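Local coordinates for protein intimin (PDB 1F00) that mediates adhesion of enteropathogenic Escherichia coli to host cells, probably by binding the translocated intimin receptor through its C-terminal lectin-like domain, at residues E216-F221 / S256-V261; S184-N189 / Y277-K282; V194-A199 / I269-S274; I104-T109 / K222-A227; R139-A144 / G161-S166. All coordinates share one frame; numbering follows the deposited sequence.

Contact 1. Residues E216-F221 / S256-V261; sequences ELENVF and STYDLV
Tyr258 lies against the helix backbone at Leu217 and Glu218, and this is the tight part of the contact. Its CG is anti to the backbone N (chi1 -176°), which carries the ring out from the strand to the helix. CD2 of Tyr258 comes to 3.5 Å from CB of Leu217. The CA of Glu218 sits over one face of the ring, 3.6 Å from Tyr258 CZ. CB of Phe221 meets the ring edge, with Tyr258 OH 3.4 Å away. Beyond the ring edge, Leu260 CD2 packs on Val220 CG1 at 3.9 Å. Helical segment 216-221 runs nearly parallel to strand segment 256-259, 4° apart. This is a helix packed on a sheet within the C-type lectin-like domain. The Phe221 ring has the carbonyl of Leu260 at its edge, in plane, with CD1 of Phe221 3.7 Å from that O. An Asx turn follows the strand: Asp259 OD2 accepts from Val261 N at 2.9 Å, and also from Ile239 N and Lys262 N. The looser, solvent side belongs to Glu218. Only the first part of its side chain touches Tyr258, with Glu218 CG 3.9 Å from Tyr258 OH, and the extended chain then leads the carboxylate away from the strand.

Contact 2. Residues S184-N189 / Y277-K282; sequences SLIVPN and YATCVK
This is an antiparallel strand pairing that brings the C terminus of the chain back beside the first strand of the lectin-like domain. Segments 184-189 and 277-281 run 163° apart. Val187 and Cys280 form a hydrogen-bonded pair. Val187 N donates to Cys280 O at 2.7 Å, and Cys280 N returns a bond to Val187 O. Lys282 N donates to Leu185 O. The chain end joins the ladder too: the terminal carboxylate accepts from Leu185 N through Lys282 OXT at 2.6 Å. At the other end, Ala278 O is gripped by two donors of one residue. Asn189 N and Asn189 ND2 reach it from opposite faces of its plane, ND2 at 2.7 Å. Asn189 CG stands beside its own backbone N (chi1 -64°), and this brings the amide back to the same oxygen. Water 1 bridges Asn189 O and Ala278 N. On one face, Ile186 CG2 meets Thr279 CG2 at 3.6 Å, and Ile186 CD1 lies 4.0 Å from Val281 CG1. Thr279 OG1 touches Pro188 CB, but its hydrogen bond goes to Ser241. On the other face, the bent Lys282 chain runs beside Leu185 and crosses Val187. Strand 118-120 pairs with the far edge of strand 184-190. Helix 214-224 packs on Ile186 and Val281, while helix 196-205 covers Ala278 and Cys280 on the opposite face.

Contact 3. Residues V194-A199 / I269-S274; sequences VTYNDA and IKASES
Thr195 meets the turn 270-273 with CB and its methyl CG2. Its CB lies 3.6 Å from Ala271 O. From there the side chain forks. CG2 reaches across to the turn and stops 3.6 Å from Ser272 O. OG1 turns back over its own helix and accepts from Asp198 N at 3.1 Å. The torsion explains this split: OG1 stands between the backbone N and the carbonyl carbon (chi1 68°), where it can face the first turn of the helix. Thr195 is thus the N-cap of helix 196-205, and its methyl is left to pack on the type I turn formed by Lys270 to Glu273.

The backbone adds one direct bond. Tyr196 N donates to Ala271 O at 3.0 Å. Water 2 gives a second hydrogen to the same oxygen and accepts from Asn197 N. Ala271 O therefore serves two N-H groups of the first helical turn, one directly and one through water. A CA-H...O contact from Thr195 CA to Glu273 O, 3.3 Å, lies beside them. Tyr196 CB packs on Ala271 CB at 3.7 Å. Its ring then leads away, and its hydroxyl bonds to Gln245 N. Lys270 NZ holds Ser272 OG within the turn. The contact lies on the surface of the lectin-like domain. It joins the start of helix 196-205 to the turn that follows strand 263-270. Trp242 of strand 240-242 touches Ala199 and Ile269, and Ala278 of strand 276-281 packs against Val194 and Ala199.

Contact 4. Residues I104-T109 / K222-A227; sequences IEIVGT and KAWGAA
Apolar packing between Ile106 and Trp224 makes up much of this contact. The two side chains cross at about a right angle. Ile106 CG2 lies 4.0 Å from Trp224 CE3, and Ile106 CD1 sits over one face of the indole, offset toward its rim. With CG1 beside the backbone N (chi1 -56°) and CG2 anti to it, both branches of Ile106 lie near Ala223 O. CG2 of Ile106 is 3.7 Å from Ala223 O. Thr109 adds a second packing contact: its CG2 is 3.6 Å from Gly225 CA and 3.7 Å from Trp224 O.

The site is an interface between two domains. Residues 104-109 run from a strand paired with strand 124-130, of the Ig-like domain next to the lectin-like domain, into the turn after it. Residues 222-227 are the last turn of helix 214-224 and its exit in the lectin-like domain. Gly225 leaves the helix with positive phi (75°), and its CA is met closely by the methyl of Thr109.

The polar links are indirect. Water 3 donates to Ala223 O at 2.6 Å and is hydrogen-bonded to Thr109 OG1 at 2.6 Å. Tyr230 OH ties the two sides together as well, since it bonds to both Gly108 N and Trp224 O. Trp224 NE1 is held by Val118 O, which helps to fix the rotation of the indole. Trp224 also touches Val125 and Leu157 of the Ig-like sheet.

Contact 5. Residues R139-A144 / G161-S166; sequences RSANPA and GTTTIS
Arg139 lays its guanidinium over Ser166, with Ser166 CB 3.6 Å from the plane and under its centre. The arginine chain is extended from CG to NE. Its CG lies between the backbone N and the carbonyl carbon (chi1 72°), and this folds the chain across to the neighbouring strand. Water 4 accepts from Arg139 NH1. Beneath the side chains the same two residues form an antiparallel hydrogen-bonded pair. Arg139 N donates to Ser166 O and Ser166 N to Arg139 O, each at 2.9 Å.

On the opposite face, Ile165 CD1 reaches back to Ser140 CB at 3.6 Å. Ser140 OG accepts from Asn142 N in an ST turn and also bonds to Ala146 O. The strand ends here. Its last bond across the pair runs from Ala141 N to Thr164 O at 3.0 Å. Beyond it the chain bends away, and side chains take over. Ala141 CB meets two hydroxyls from different directions, 3.4 Å from Thr164 OG1 and 3.5 Å from Thr163 OG1. Asn142 CB lies 3.3 Å from Thr163 OG1. Water 5 links Asn142 ND2 to Thr162 O, while Asn142 OD1 accepts from Ala144 N in an Asx turn. The pairing belongs to one sheet of the Ig-like domain that precedes the lectin-like domain. Strand 163-169 is central in this three-stranded sheet. Strand 136-140 lies along one side of it, and strand 173-179 along the other, touching Thr163, Thr164, Ile165 and Ser166.

Overall arrangement
From the N terminus, contact 4 opens first, at 104-109, on a strand paired with strand 124-130 of the Ig-like domain next to the lectin-like domain. Contact 5 opens and closes inside that loop, pairing two strands of this Ig-like domain. Contact 2 opens next at 184-189, followed by contact 3 at 194-199 and contact 1 at 216-221. Contact 4 then closes at 222-227, so it crosses contacts 1, 2 and 3 and ties the Ig-like domain to the lectin-like one. Contacts 1, 3 and 2 close in that order, each nested in the next. Contacts 1 and 4 share helix 214-224. Contact 2 touches contacts 1 and 3. Contact 5 touches none of the others.

Contact 1. Residues E216-F221 / S256-V261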
# COMPACT_ATOMS: atom_id res chain seq x y z
N GLU A 216 -29.32 5.43 1.60
CA GLU A 216 -28.16 4.82 2.26
C GLU A 216 -27.39 3.87 1.35
O GLU A 216 -26.16 3.85 1.37
CB GLU A 216 -28.59 4.10 3.55
CG GLU A 216 -27.41 3.51 4.34
CD GLU A 216 -27.77 3.17 5.79
OE1 GLU A 216 -28.84 2.57 6.01
OE2 GLU A 216 -26.98 3.49 6.70
N LEU A 217 -28.10 3.08 0.54
CA LEU A 217 -27.43 2.15 -0.37
C LEU A 217 -26.94 2.87 -1.63
O LEU A 217 -25.95 2.46 -2.25
CB LEU A 217 -28.36 0.99 -0.76
CG LEU A 217 -28.65 -0.03 0.36
CD1 LEU A 217 -29.40 -1.22 -0.22
CD2 LEU A 217 -27.34 -0.49 0.98
N GLU A 218 -27.62 3.94 -2.01
CA GLU A 218 -27.20 4.71 -3.18
C GLU A 218 -25.80 5.27 -2.93
O GLU A 218 -24.96 5.32 -3.83
CB GLU A 218 -28.17 5.86 -3.45
CG GLU A 218 -27.79 6.71 -4.64
CD GLU A 218 -28.76 7.86 -4.86
OE1 GLU A 218 -28.52 8.66 -5.79
OE2 GLU A 218 -29.75 7.96 -4.10
N ASN A 219 -25.54 5.68 -1.69
CA ASN A 219 -24.22 6.21 -1.36
C ASN A 219 -23.17 5.11 -1.44
O ASN A 219 -22.00 5.38 -1.73
CB ASN A 219 -24.25 6.87 0.03
CG ASN A 219 -24.84 8.28 -0.02
OD1 ASN A 219 -24.41 9.11 -0.83
ND2 ASN A 219 -25.82 8.54 0.83
N VAL A 220 -23.59 3.87 -1.20
CA VAL A 220 -22.68 2.74 -1.29
C VAL A 220 -22.27 2.57 -2.76
O VAL A 220 -21.10 2.42 -3.07
CB VAL A 220 -23.36 1.44 -0.79
CG1 VAL A 220 -22.42 0.26 -0.97
CG2 VAL A 220 -23.75 1.60 0.69
N PHE A 221 -23.26 2.57 -3.65
CA PHE A 221 -23.01 2.43 -5.08
C PHE A 221 -22.16 3.61 -5.57
O PHE A 221 -21.27 3.44 -6.40
CB PHE A 221 -24.34 2.41 -5.85
CG PHE A 221 -24.19 2.19 -7.33
CD1 PHE A 221 -24.13 0.91 -7.86
CD2 PHE A 221 -24.06 3.28 -8.19
CE1 PHE A 221 -23.94 0.71 -9.24
CE2 PHE A 221 -23.87 3.09 -9.57
CZ PHE A 221 -23.80 1.80 -10.09
N SER A 256 -39.58 -0.78 -0.17
CA SER A 256 -38.80 -0.35 -1.31
C SER A 256 -37.50 -1.14 -1.32
O SER A 256 -37.18 -1.83 -0.35
CB SER A 256 -38.50 1.15 -1.22
OG SER A 256 -39.69 1.89 -1.41
N THR A 257 -36.78 -1.05 -2.43
CA THR A 257 -35.51 -1.75 -2.58
C THR A 257 -34.54 -0.90 -3.39
O THR A 257 -34.94 0.06 -4.07
CB THR A 257 -35.67 -3.08 -3.34
OG1 THR A 257 -36.07 -2.80 -4.69
CG2 THR A 257 -36.72 -3.99 -2.68
N TYR A 258 -33.27 -1.26 -3.30
CA TYR A 258 -32.23 -0.60 -4.07
C TYR A 258 -31.34 -1.76 -4.49
O TYR A 258 -31.15 -2.71 -3.73
CB TYR A 258 -31.43 0.40 -3.24
CG TYR A 258 -30.42 1.16 -4.07
CD1 TYR A 258 -30.80 2.29 -4.82
CD2 TYR A 258 -29.09 0.75 -4.13
CE1 TYR A 258 -29.87 2.97 -5.61
CE2 TYR A 258 -28.16 1.42 -4.92
CZ TYR A 258 -28.55 2.53 -5.65
OH TYR A 258 -27.62 3.19 -6.42
N ASP A 259 -30.82 -1.69 -5.70
CA ASP A 259 -30.00 -2.76 -6.24
C ASP A 259 -28.54 -2.33 -6.29
O ASP A 259 -28.19 -1.40 -7.02
CB ASP A 259 -30.53 -3.10 -7.65
CG ASP A 259 -30.03 -4.42 -8.17
OD1 ASP A 259 -30.84 -5.15 -8.78
OD2 ASP A 259 -28.83 -4.73 -7.98
N LEU A 260 -27.70 -3.01 -5.51
CA LEU A 260 -26.28 -2.68 -5.46
C LEU A 260 -25.53 -2.99 -6.76
O LEU A 260 -24.34 -2.69 -6.88
CB LEU A 260 -25.61 -3.39 -4.28
CG LEU A 260 -25.97 -2.80 -2.90
CD1 LEU A 260 -25.33 -3.63 -1.80
CD2 LEU A 260 -25.51 -1.35 -2.82
N VAL A 261 -26.23 -3.58 -7.72
CA VAL A 261 -25.62 -3.86 -9.02
C VAL A 261 -26.24 -2.93 -10.07
O VAL A 261 -25.53 -2.21 -10.77
CB VAL A 261 -25.83 -5.32 -9.49
CG1 VAL A 261 -25.43 -5.44 -10.97
CG2 VAL A 261 -24.97 -6.27 -8.66

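Contact 2. Residues S184-N189 / Y277-K282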
# COMPACT_ATOMS: atom_id res chain seq x y z
N SER A 184 -19.40 2.61 8.35
CA SER A 184 -20.36 1.54 8.07
C SER A 184 -19.80 0.42 7.19
O SER A 184 -18.94 0.65 6.35
CB SER A 184 -21.59 2.11 7.37
OG SER A 184 -22.28 3.01 8.21
N LEU A 185 -20.33 -0.79 7.39
CA LEU A 185 -19.95 -1.95 6.60
C LEU A 185 -21.24 -2.50 6.00
O LEU A 185 -22.22 -2.72 6.71
CB LEU A 185 -19.30 -3.03 7.48
CG LEU A 185 -18.85 -4.29 6.75
CD1 LEU A 185 -17.68 -3.97 5.83
CD2 LEU A 185 -18.44 -5.36 7.76
N ILE A 186 -21.23 -2.73 4.68
CA ILE A 186 -22.41 -3.21 3.96
C ILE A 186 -22.26 -4.71 3.67
O ILE A 186 -21.34 -5.12 2.98
CB ILE A 186 -22.57 -2.44 2.62
CG1 ILE A 186 -22.43 -0.93 2.88
CG2 ILE A 186 -23.91 -2.75 1.99
CD1 ILE A 186 -23.44 -0.38 3.90
N VAL A 187 -23.18 -5.51 4.20
CA VAL A 187 -23.10 -6.95 4.03
C VAL A 187 -24.28 -7.61 3.32
O VAL A 187 -25.28 -7.94 3.95
CB VAL A 187 -22.91 -7.64 5.40
CG1 VAL A 187 -22.82 -9.15 5.23
CG2 VAL A 187 -21.66 -7.08 6.09
N PRO A 188 -24.19 -7.79 1.99
CA PRO A 188 -25.27 -8.42 1.23
C PRO A 188 -25.22 -9.94 1.46
O PRO A 188 -24.15 -10.54 1.42
CB PRO A 188 -24.93 -8.08 -0.23
CG PRO A 188 -24.02 -6.89 -0.13
CD PRO A 188 -23.19 -7.21 1.08
N ASN A 189 -26.38 -10.55 1.71
CA ASN A 189 -26.45 -11.99 1.91
C ASN A 189 -27.02 -12.56 0.61
O ASN A 189 -28.24 -12.62 0.41
CB ASN A 189 -27.34 -12.28 3.13
CG ASN A 189 -26.75 -11.73 4.43
OD1 ASN A 189 -25.83 -12.31 5.01
ND2 ASN A 189 -27.27 -10.58 4.88
N TYR A 277 -32.95 -9.50 -1.49
CA TYR A 277 -31.89 -10.03 -0.65
C TYR A 277 -31.80 -9.21 0.63
O TYR A 277 -32.21 -8.05 0.66
CB TYR A 277 -30.55 -9.98 -1.37
CG TYR A 277 -30.46 -10.91 -2.54
CD1 TYR A 277 -30.71 -10.47 -3.84
CD2 TYR A 277 -30.18 -12.27 -2.35
CE1 TYR A 277 -30.67 -11.35 -4.92
CE2 TYR A 277 -30.14 -13.16 -3.42
CZ TYR A 277 -30.39 -12.69 -4.70
OH TYR A 277 -30.36 -13.57 -5.75
N ALA A 278 -31.27 -9.82 1.68
CA ALA A 278 -31.10 -9.13 2.93
C ALA A 278 -29.69 -8.55 2.93
O ALA A 278 -28.70 -9.29 2.92
CB ALA A 278 -31.28 -10.08 4.11
N THR A 279 -29.61 -7.23 2.88
CA THR A 279 -28.32 -6.55 2.92
C THR A 279 -28.29 -5.80 4.24
O THR A 279 -29.14 -4.95 4.51
CB THR A 279 -28.15 -5.57 1.73
OG1 THR A 279 -27.93 -6.31 0.53
CG2 THR A 279 -26.95 -4.65 1.96
N CYS A 280 -27.33 -6.15 5.07
CA CYS A 280 -27.19 -5.55 6.39
C CYS A 280 -26.16 -4.43 6.44
O CYS A 280 -25.14 -4.48 5.76
CB CYS A 280 -26.82 -6.64 7.40
SG CYS A 280 -26.54 -6.06 9.09
N VAL A 281 -26.45 -3.41 7.26
CA VAL A 281 -25.55 -2.28 7.44
C VAL A 281 -25.04 -2.38 8.88
O VAL A 281 -25.82 -2.31 9.83
CB VAL A 281 -26.28 -0.94 7.27
CG1 VAL A 281 -25.29 0.22 7.42
CG2 VAL A 281 -26.96 -0.88 5.90
N LYS A 282 -23.73 -2.57 9.03
CA LYS A 282 -23.08 -2.72 10.33
C LYS A 282 -22.16 -1.55 10.66
O LYS A 282 -22.01 -1.23 11.86
CB LYS A 282 -22.25 -4.01 10.37
CG LYS A 282 -23.06 -5.28 10.56
CD LYS A 282 -22.23 -6.51 10.20
CE LYS A 282 -20.88 -6.53 10.90
NZ LYS A 282 -20.98 -6.67 12.38
OXT LYS A 282 -21.57 -0.97 9.72
O HOH W 1 -30.61 -12.59 1.67

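Contact 3. Residues V194-A199 / I269-S274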
# COMPACT_ATOMS: atom_id res chain seq x y z
N VAL A 194 -35.15 -13.31 0.49
CA VAL A 194 -35.96 -13.58 1.66
C VAL A 194 -37.08 -12.55 1.81
O VAL A 194 -37.08 -11.52 1.12
CB VAL A 194 -35.09 -13.55 2.94
CG1 VAL A 194 -34.05 -14.65 2.87
CG2 VAL A 194 -34.41 -12.18 3.09
N THR A 195 -38.03 -12.82 2.69
CA THR A 195 -39.12 -11.86 2.90
C THR A 195 -38.52 -10.68 3.66
O THR A 195 -37.42 -10.76 4.18
CB THR A 195 -40.26 -12.45 3.75
OG1 THR A 195 -39.79 -12.67 5.09
CG2 THR A 195 -40.74 -13.76 3.16
N TYR A 196 -39.27 -9.58 3.71
CA TYR A 196 -38.81 -8.40 4.42
C TYR A 196 -38.57 -8.72 5.90
O TYR A 196 -37.54 -8.37 6.46
CB TYR A 196 -39.84 -7.27 4.28
CG TYR A 196 -39.55 -6.04 5.12
CD1 TYR A 196 -39.95 -5.98 6.46
CD2 TYR A 196 -38.83 -4.97 4.60
CE1 TYR A 196 -39.64 -4.88 7.26
CE2 TYR A 196 -38.51 -3.86 5.40
CZ TYR A 196 -38.92 -3.83 6.72
OH TYR A 196 -38.63 -2.74 7.51
N ASN A 197 -39.51 -9.41 6.54
CA ASN A 197 -39.35 -9.75 7.95
C ASN A 197 -38.14 -10.63 8.20
O ASN A 197 -37.44 -10.46 9.21
CB ASN A 197 -40.61 -10.42 8.50
CG ASN A 197 -41.73 -9.42 8.77
OD1 ASN A 197 -41.48 -8.32 9.25
ND2 ASN A 197 -42.96 -9.82 8.47
N ASP A 198 -37.87 -11.57 7.30
CA ASP A 198 -36.70 -12.43 7.48
C ASP A 198 -35.43 -11.62 7.32
O ASP A 198 -34.41 -11.93 7.94
CB ASP A 198 -36.70 -13.59 6.48
CG ASP A 198 -37.64 -14.70 6.89
OD1 ASP A 198 -38.02 -14.75 8.08
OD2 ASP A 198 -37.99 -15.54 6.03
N ALA A 199 -35.48 -10.57 6.50
CA ALA A 199 -34.32 -9.72 6.28
C ALA A 199 -34.04 -8.92 7.56
O ALA A 199 -32.89 -8.75 7.96
CB ALA A 199 -34.57 -8.78 5.12
N ILE A 269 -43.01 -3.02 -3.35
CA ILE A 269 -42.68 -4.43 -3.48
C ILE A 269 -43.34 -5.18 -2.32
O ILE A 269 -43.17 -4.81 -1.16
CB ILE A 269 -41.15 -4.63 -3.44
CG1 ILE A 269 -40.49 -3.76 -4.51
CG2 ILE A 269 -40.80 -6.09 -3.68
CD1 ILE A 269 -40.90 -4.12 -5.93
N LYS A 270 -44.11 -6.23 -2.63
CA LYS A 270 -44.81 -6.99 -1.59
C LYS A 270 -43.81 -7.54 -0.58
O LYS A 270 -42.91 -8.30 -0.94
CB LYS A 270 -45.60 -8.15 -2.23
CG LYS A 270 -46.70 -8.69 -1.34
CD LYS A 270 -47.53 -9.74 -2.06
CE LYS A 270 -48.87 -9.95 -1.36
NZ LYS A 270 -48.68 -10.14 0.11
N ALA A 271 -43.97 -7.14 0.68
CA ALA A 271 -43.07 -7.52 1.76
C ALA A 271 -43.15 -8.97 2.25
O ALA A 271 -42.15 -9.52 2.73
CB ALA A 271 -43.26 -6.57 2.94
N SER A 272 -44.32 -9.57 2.16
CA SER A 272 -44.50 -10.94 2.63
C SER A 272 -43.94 -12.00 1.68
O SER A 272 -44.08 -13.20 1.94
CB SER A 272 -45.99 -11.22 2.88
OG SER A 272 -46.73 -11.15 1.68
N GLU A 273 -43.33 -11.56 0.59
CA GLU A 273 -42.74 -12.48 -0.38
C GLU A 273 -41.21 -12.33 -0.40
O GLU A 273 -40.69 -11.30 0.01
CB GLU A 273 -43.26 -12.19 -1.79
CG GLU A 273 -44.77 -12.09 -1.91
CD GLU A 273 -45.21 -12.06 -3.36
OE1 GLU A 273 -44.64 -11.26 -4.15
OE2 GLU A 273 -46.14 -12.82 -3.72
N SER A 274 -40.51 -13.36 -0.86
CA SER A 274 -39.05 -13.31 -0.93
C SER A 274 -38.64 -12.62 -2.23
O SER A 274 -38.12 -13.25 -3.17
CB SER A 274 -38.47 -14.72 -0.84
OG SER A 274 -39.10 -15.58 -1.77
O HOH W 2 -42.22 -9.86 5.60

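Contact 4. Residues I104-T109 / K222-A227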
# COMPACT_ATOMS: atom_id res chain seq x y z
N ILE A 104 -5.95 6.23 -4.12
CA ILE A 104 -6.32 4.84 -3.95
C ILE A 104 -7.42 4.59 -4.98
O ILE A 104 -8.40 5.35 -5.06
CB ILE A 104 -6.82 4.59 -2.52
CG1 ILE A 104 -5.65 4.77 -1.55
CG2 ILE A 104 -7.41 3.19 -2.41
CD1 ILE A 104 -6.01 4.65 -0.08
N GLU A 105 -7.26 3.54 -5.77
CA GLU A 105 -8.19 3.21 -6.83
C GLU A 105 -9.30 2.20 -6.54
O GLU A 105 -9.04 1.07 -6.14
CB GLU A 105 -7.40 2.75 -8.06
CG GLU A 105 -8.24 2.22 -9.20
CD GLU A 105 -7.41 1.66 -10.33
OE1 GLU A 105 -6.53 0.82 -10.06
OE2 GLU A 105 -7.63 2.07 -11.49
N ILE A 106 -10.54 2.63 -6.75
CA ILE A 106 -11.70 1.76 -6.57
C ILE A 106 -11.66 0.78 -7.74
O ILE A 106 -11.82 1.19 -8.90
CB ILE A 106 -13.01 2.56 -6.65
CG1 ILE A 106 -12.99 3.70 -5.62
CG2 ILE A 106 -14.21 1.63 -6.43
CD1 ILE A 106 -12.89 3.22 -4.20
N VAL A 107 -11.46 -0.49 -7.45
CA VAL A 107 -11.34 -1.51 -8.49
C VAL A 107 -12.50 -1.58 -9.48
O VAL A 107 -12.29 -1.76 -10.68
CB VAL A 107 -11.11 -2.92 -7.85
CG1 VAL A 107 -11.24 -4.01 -8.91
CG2 VAL A 107 -9.73 -2.97 -7.22
N GLY A 108 -13.73 -1.44 -8.99
CA GLY A 108 -14.87 -1.52 -9.89
C GLY A 108 -15.08 -0.36 -10.84
O GLY A 108 -15.55 -0.56 -11.96
N THR A 109 -14.72 0.85 -10.41
CA THR A 109 -14.92 2.05 -11.21
C THR A 109 -13.68 2.75 -11.75
O THR A 109 -13.77 3.52 -12.71
CB THR A 109 -15.71 3.08 -10.40
OG1 THR A 109 -14.91 3.53 -9.30
CG2 THR A 109 -17.00 2.47 -9.87
N LYS A 222 -22.44 4.79 -5.04
CA LYS A 222 -21.70 6.00 -5.40
C LYS A 222 -20.20 5.81 -5.16
O LYS A 222 -19.37 6.19 -5.99
CB LYS A 222 -22.21 7.17 -4.56
CG LYS A 222 -21.54 8.50 -4.88
CD LYS A 222 -22.02 9.61 -3.93
CE LYS A 222 -23.55 9.72 -3.92
NZ LYS A 222 -24.12 9.95 -5.28
N ALA A 223 -19.86 5.19 -4.04
CA ALA A 223 -18.46 4.97 -3.71
C ALA A 223 -17.83 3.77 -4.40
O ALA A 223 -16.69 3.85 -4.86
CB ALA A 223 -18.30 4.84 -2.19
N TRP A 224 -18.55 2.66 -4.48
CA TRP A 224 -18.01 1.44 -5.07
C TRP A 224 -18.45 1.04 -6.48
O TRP A 224 -17.79 0.21 -7.11
CB TRP A 224 -18.27 0.26 -4.13
CG TRP A 224 -17.67 0.49 -2.79
CD1 TRP A 224 -18.27 1.07 -1.71
CD2 TRP A 224 -16.31 0.25 -2.42
NE1 TRP A 224 -17.36 1.21 -0.68
CE2 TRP A 224 -16.15 0.72 -1.10
CE3 TRP A 224 -15.21 -0.31 -3.09
CZ2 TRP A 224 -14.93 0.63 -0.42
CZ3 TRP A 224 -14.00 -0.39 -2.42
CH2 TRP A 224 -13.87 0.08 -1.10
N GLY A 225 -19.54 1.60 -6.96
CA GLY A 225 -20.03 1.21 -8.28
C GLY A 225 -20.69 -0.16 -8.20
O GLY A 225 -20.84 -0.72 -7.10
N ALA A 226 -21.08 -0.71 -9.34
CA ALA A 226 -21.74 -2.02 -9.39
C ALA A 226 -20.99 -3.08 -8.57
O ALA A 226 -19.83 -3.38 -8.85
CB ALA A 226 -21.89 -2.47 -10.84
N ALA A 227 -21.67 -3.66 -7.58
CA ALA A 227 -21.06 -4.67 -6.71
C ALA A 227 -20.46 -5.89 -7.40
O ALA A 227 -19.46 -6.43 -6.94
CB ALA A 227 -22.07 -5.13 -5.66
O HOH W 3 -16.10 4.66 -7.28

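Contact 5. Residues R139-A144 / G161-S166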
# COMPACT_ATOMS: atom_id res chain seq x y z
N ARG A 139 1.83 -6.49 2.41
CA ARG A 139 1.34 -7.26 3.55
C ARG A 139 0.36 -6.41 4.34
O ARG A 139 0.35 -5.19 4.23
CB ARG A 139 2.50 -7.68 4.46
CG ARG A 139 3.14 -6.54 5.27
CD ARG A 139 4.19 -7.10 6.24
NE ARG A 139 4.65 -6.12 7.22
CZ ARG A 139 5.61 -5.22 7.01
NH1 ARG A 139 6.23 -5.16 5.83
NH2 ARG A 139 5.98 -4.40 7.99
N SER A 140 -0.45 -7.08 5.14
CA SER A 140 -1.43 -6.40 5.98
C SER A 140 -1.13 -6.81 7.41
O SER A 140 -0.88 -7.98 7.69
CB SER A 140 -2.85 -6.83 5.64
OG SER A 140 -3.75 -6.34 6.62
N ALA A 141 -1.15 -5.83 8.32
CA ALA A 141 -0.89 -6.11 9.72
C ALA A 141 -2.03 -6.95 10.32
O ALA A 141 -1.84 -7.63 11.33
CB ALA A 141 -0.74 -4.79 10.49
N ASN A 142 -3.20 -6.89 9.70
CA ASN A 142 -4.35 -7.66 10.18
C ASN A 142 -5.28 -8.04 9.04
O ASN A 142 -6.23 -7.32 8.74
CB ASN A 142 -5.13 -6.87 11.23
CG ASN A 142 -6.20 -7.71 11.91
OD1 ASN A 142 -6.51 -8.82 11.47
ND2 ASN A 142 -6.77 -7.18 12.99
N PRO A 143 -5.02 -9.19 8.38
CA PRO A 143 -5.83 -9.68 7.27
C PRO A 143 -7.31 -9.90 7.59
O PRO A 143 -8.11 -10.10 6.68
CB PRO A 143 -5.12 -10.98 6.89
CG PRO A 143 -3.70 -10.69 7.22
CD PRO A 143 -3.82 -10.02 8.57
N ALA A 144 -7.66 -9.88 8.87
CA ALA A 144 -9.06 -10.07 9.26
C ALA A 144 -9.84 -8.81 8.95
O ALA A 144 -11.03 -8.86 8.62
CB ALA A 144 -9.15 -10.38 10.76
N GLY A 161 -12.62 -1.97 11.23
CA GLY A 161 -11.47 -1.87 12.10
C GLY A 161 -10.39 -1.07 11.42
O GLY A 161 -10.56 -0.61 10.30
N THR A 162 -9.27 -0.89 12.11
CA THR A 162 -8.16 -0.14 11.57
C THR A 162 -6.91 -1.02 11.56
O THR A 162 -6.63 -1.75 12.51
CB THR A 162 -7.90 1.14 12.39
OG1 THR A 162 -6.74 1.81 11.88
CG2 THR A 162 -7.68 0.80 13.86
N THR A 163 -6.18 -0.98 10.45
CA THR A 163 -4.96 -1.75 10.34
C THR A 163 -4.05 -1.01 9.38
O THR A 163 -4.37 0.09 8.93
CB THR A 163 -5.26 -3.19 9.82
OG1 THR A 163 -4.08 -4.00 9.96
CG2 THR A 163 -5.68 -3.17 8.35
N THR A 164 -2.90 -1.59 9.06
CA THR A 164 -1.99 -0.93 8.16
C THR A 164 -1.56 -1.86 7.03
O THR A 164 -1.41 -3.06 7.24
CB THR A 164 -0.72 -0.44 8.90
OG1 THR A 164 -0.14 -1.53 9.63
CG2 THR A 164 -1.07 0.69 9.87
N ILE A 165 -1.41 -1.30 5.84
CA ILE A 165 -0.96 -2.07 4.68
C ILE A 165 0.45 -1.55 4.44
O ILE A 165 0.66 -0.34 4.35
CB ILE A 165 -1.81 -1.81 3.42
CG1 ILE A 165 -3.27 -2.17 3.70
CG2 ILE A 165 -1.26 -2.62 2.24
CD1 ILE A 165 -3.47 -3.61 4.17
N SER A 166 1.41 -2.46 4.36
CA SER A 166 2.80 -2.09 4.15
C SER A 166 3.35 -2.68 2.86
O SER A 166 2.97 -3.77 2.45
CB SER A 166 3.66 -2.57 5.32
OG SER A 166 3.29 -1.94 6.54
O HOH W 4 5.46 -6.07 3.26
O HOH W 5 -5.84 -4.14 13.46